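Local structure of mandelate racemase / muconate lactonizing enzyme family protein (Agrobacterium tumefaciens, 4DXK) at residues L17-V22 with L31-F36. The protein is probably a metal-dependent lyase or racemase of the enolase superfamily, in its mandelate racemase subgroup. Residues are numbered along the deposited sequence; the frame is centred on the assembly and turned at random.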
loop_
_atom_site.group_PDB
_atom_site.type_symbol
_atom_site.label_atom_id
_atom_site.label_comp_id
_atom_site.label_asym_id
_atom_site.label_seq_id
_atom_site.Cartn_x
_atom_site.Cartn_y
_atom_site.Cartn_z
ATOM N N LEU A 17 32.989 19.708 24.268
ATOM C CA LEU A 17 32.061 20.812 24.463
ATOM C C LEU A 17 32.413 22.065 23.673
ATOM O O LEU A 17 33.588 22.429 23.546
ATOM C CB LEU A 17 31.960 21.157 25.952
ATOM C CG LEU A 17 30.977 20.271 26.716
ATOM C CD1 LEU A 17 31.209 20.342 28.217
ATOM C CD2 LEU A 17 29.546 20.658 26.394
ATOM N N LEU A 18 31.390 22.739 23.165
ATOM C CA LEU A 18 31.556 24.043 22.550
ATOM C C LEU A 18 30.459 24.961 23.050
ATOM O O LEU A 18 29.280 24.588 23.020
ATOM C CB LEU A 18 31.461 23.942 21.023
ATOM C CG LEU A 18 31.599 25.280 20.289
ATOM C CD1 LEU A 18 32.993 25.851 20.482
ATOM C CD2 LEU A 18 31.283 25.166 18.814
ATOM N N TRP A 19 30.833 26.158 23.499
ATOM C CA TRP A 19 29.858 27.209 23.782
ATOM C C TRP A 19 29.908 28.275 22.705
ATOM O O TRP A 19 30.983 28.615 22.184
ATOM C CB TRP A 19 30.055 27.812 25.181
ATOM C CG TRP A 19 29.812 26.780 26.210
ATOM C CD1 TRP A 19 28.602 26.402 26.716
ATOM C CD2 TRP A 19 30.783 25.908 26.793
ATOM N NE1 TRP A 19 28.766 25.377 27.617
ATOM C CE2 TRP A 19 30.097 25.045 27.672
ATOM C CE3 TRP A 19 32.171 25.777 26.665
ATOM C CZ2 TRP A 19 30.752 24.064 28.423
ATOM C CZ3 TRP A 19 32.817 24.805 27.409
ATOM C CH2 TRP A 19 32.110 23.965 28.278
ATOM N N VAL A 20 28.733 28.783 22.357
ATOM C CA VAL A 20 28.601 29.870 21.402
ATOM C C VAL A 20 27.895 31.004 22.120
ATOM O O VAL A 20 26.796 30.820 22.663
ATOM C CB VAL A 20 27.774 29.427 20.177
ATOM C CG1 VAL A 20 27.511 30.605 19.234
ATOM C CG2 VAL A 20 28.470 28.298 19.441
ATOM N N LEU A 21 28.525 32.169 22.139
ATOM C CA LEU A 21 27.967 33.346 22.801
ATOM C C LEU A 21 27.655 34.399 21.754
ATOM O O LEU A 21 28.516 34.774 20.948
ATOM C CB LEU A 21 28.916 33.901 23.866
ATOM C CG LEU A 21 29.004 33.090 25.161
ATOM C CD1 LEU A 21 29.868 31.855 24.993
ATOM C CD2 LEU A 21 29.518 33.946 26.306
ATOM N N VAL A 22 26.409 34.847 21.743
ATOM C CA VAL A 22 25.943 35.813 20.763
ATOM C C VAL A 22 25.794 37.162 21.461
ATOM O O VAL A 22 24.922 37.342 22.322
ATOM C CB VAL A 22 24.601 35.366 20.146
ATOM C CG1 VAL A 22 24.107 36.402 19.147
ATOM C CG2 VAL A 22 24.750 34.013 19.461
ATOM N N LEU A 31 23.670 32.596 25.413
ATOM C CA LEU A 31 24.546 31.440 25.550
ATOM C C LEU A 31 23.939 30.196 24.920
ATOM O O LEU A 31 22.793 29.835 25.214
ATOM C CB LEU A 31 24.824 31.184 27.033
ATOM C CG LEU A 31 25.634 29.943 27.410
ATOM C CD1 LEU A 31 27.037 29.972 26.821
ATOM C CD2 LEU A 31 25.687 29.816 28.926
ATOM N N GLY A 32 24.702 29.550 24.046
ATOM C CA GLY A 32 24.315 28.276 23.466
ATOM C C GLY A 32 25.450 27.277 23.606
ATOM O O GLY A 32 26.554 27.626 24.017
ATOM N N GLU A 33 25.193 26.031 23.224
ATOM C CA GLU A 33 26.121 24.941 23.478
ATOM C C GLU A 33 25.848 23.810 22.512
ATOM O O GLU A 33 24.707 23.598 22.112
ATOM C CB GLU A 33 25.921 24.450 24.918
ATOM C CG GLU A 33 26.883 23.397 25.450
ATOM C CD GLU A 33 26.398 22.870 26.797
ATOM O OE1 GLU A 33 26.794 23.417 27.858
ATOM O OE2 GLU A 33 25.560 21.943 26.785
ATOM N N THR A 34 26.889 23.072 22.158
ATOM C CA THR A 34 26.723 21.801 21.473
ATOM C C THR A 34 27.858 20.865 21.887
ATOM O O THR A 34 28.700 21.225 22.714
ATOM C CB THR A 34 26.578 21.971 19.937
ATOM O OG1 THR A 34 26.217 20.713 19.354
ATOM C CG2 THR A 34 27.864 22.466 19.317
ATOM N N PHE A 35 27.859 19.665 21.322
ATOM C CA PHE A 35 28.712 18.587 21.802
ATOM C C PHE A 35 29.160 17.756 20.612
ATOM O O PHE A 35 28.357 17.470 19.713
ATOM C CB PHE A 35 27.893 17.718 22.768
ATOM C CG PHE A 35 28.707 16.799 23.642
ATOM C CD1 PHE A 35 29.172 17.244 24.866
ATOM C CD2 PHE A 35 28.945 15.479 23.278
ATOM C CE1 PHE A 35 29.888 16.400 25.712
ATOM C CE2 PHE A 35 29.662 14.631 24.116
ATOM C CZ PHE A 35 30.131 15.098 25.328
ATOM N N PHE A 36 30.439 17.368 20.639
ATOM C CA PHE A 36 31.160 16.582 19.616
ATOM C C PHE A 36 31.740 17.459 18.521
ATOM O O PHE A 36 31.071 18.351 17.991
ATOM C CB PHE A 36 30.341 15.454 18.979
ATOM C CG PHE A 36 30.070 14.289 19.889
ATOM C CD1 PHE A 36 31.090 13.682 20.619
ATOM C CD2 PHE A 36 28.781 13.770 19.986
ATOM C CE1 PHE A 36 30.818 12.595 21.446
ATOM C CE2 PHE A 36 28.509 12.678 20.800
ATOM C CZ PHE A 36 29.524 12.092 21.532
#
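Leu18 and Thr34 exchange two backbone hydrogen bonds, Leu18 N to Thr34 O (3.1 Å) and Thr34 N to Leu18 O (3.0 Å), and Val20 and Gly32 form a second such antiparallel pair. Between them, the non-hydrogen-bonded pair Trp19–Glu33 has its CA atoms 4.4 Å apart, and Glu33 CA lies 3.2 Å from Leu18 O in a CA-H...O contact.

The polar side-chain link belongs to this close pair. Glu33, extended beyond CG and with chi1 at -174° turning CG away from its own N, runs alongside the indole, and Trp19 NE1 donates to the anti lone pair of Glu33 OE1 at 2.8 Å. The bond is bent (135° at the hydrogen), and the carboxylate plane stands 72° from the ring. OE1 also accepts from Val324 N and OE2 from Val325 N, tying the sheet to the start of helix 323-335.

Apolar contacts continue along the same face: Leu31 CD1 touches both Leu21 CD1 and Trp19 CD1, each at 3.9 Å, while Leu17 CD2 meets the Phe35 ring edge. The alternating pairs thus send Leu18, Val20 and Thr34 to the opposite face, toward helices 38-53 and 79-99, in the beta hairpin of the enolase-superfamily N-terminal capping domain, docked on the barrel.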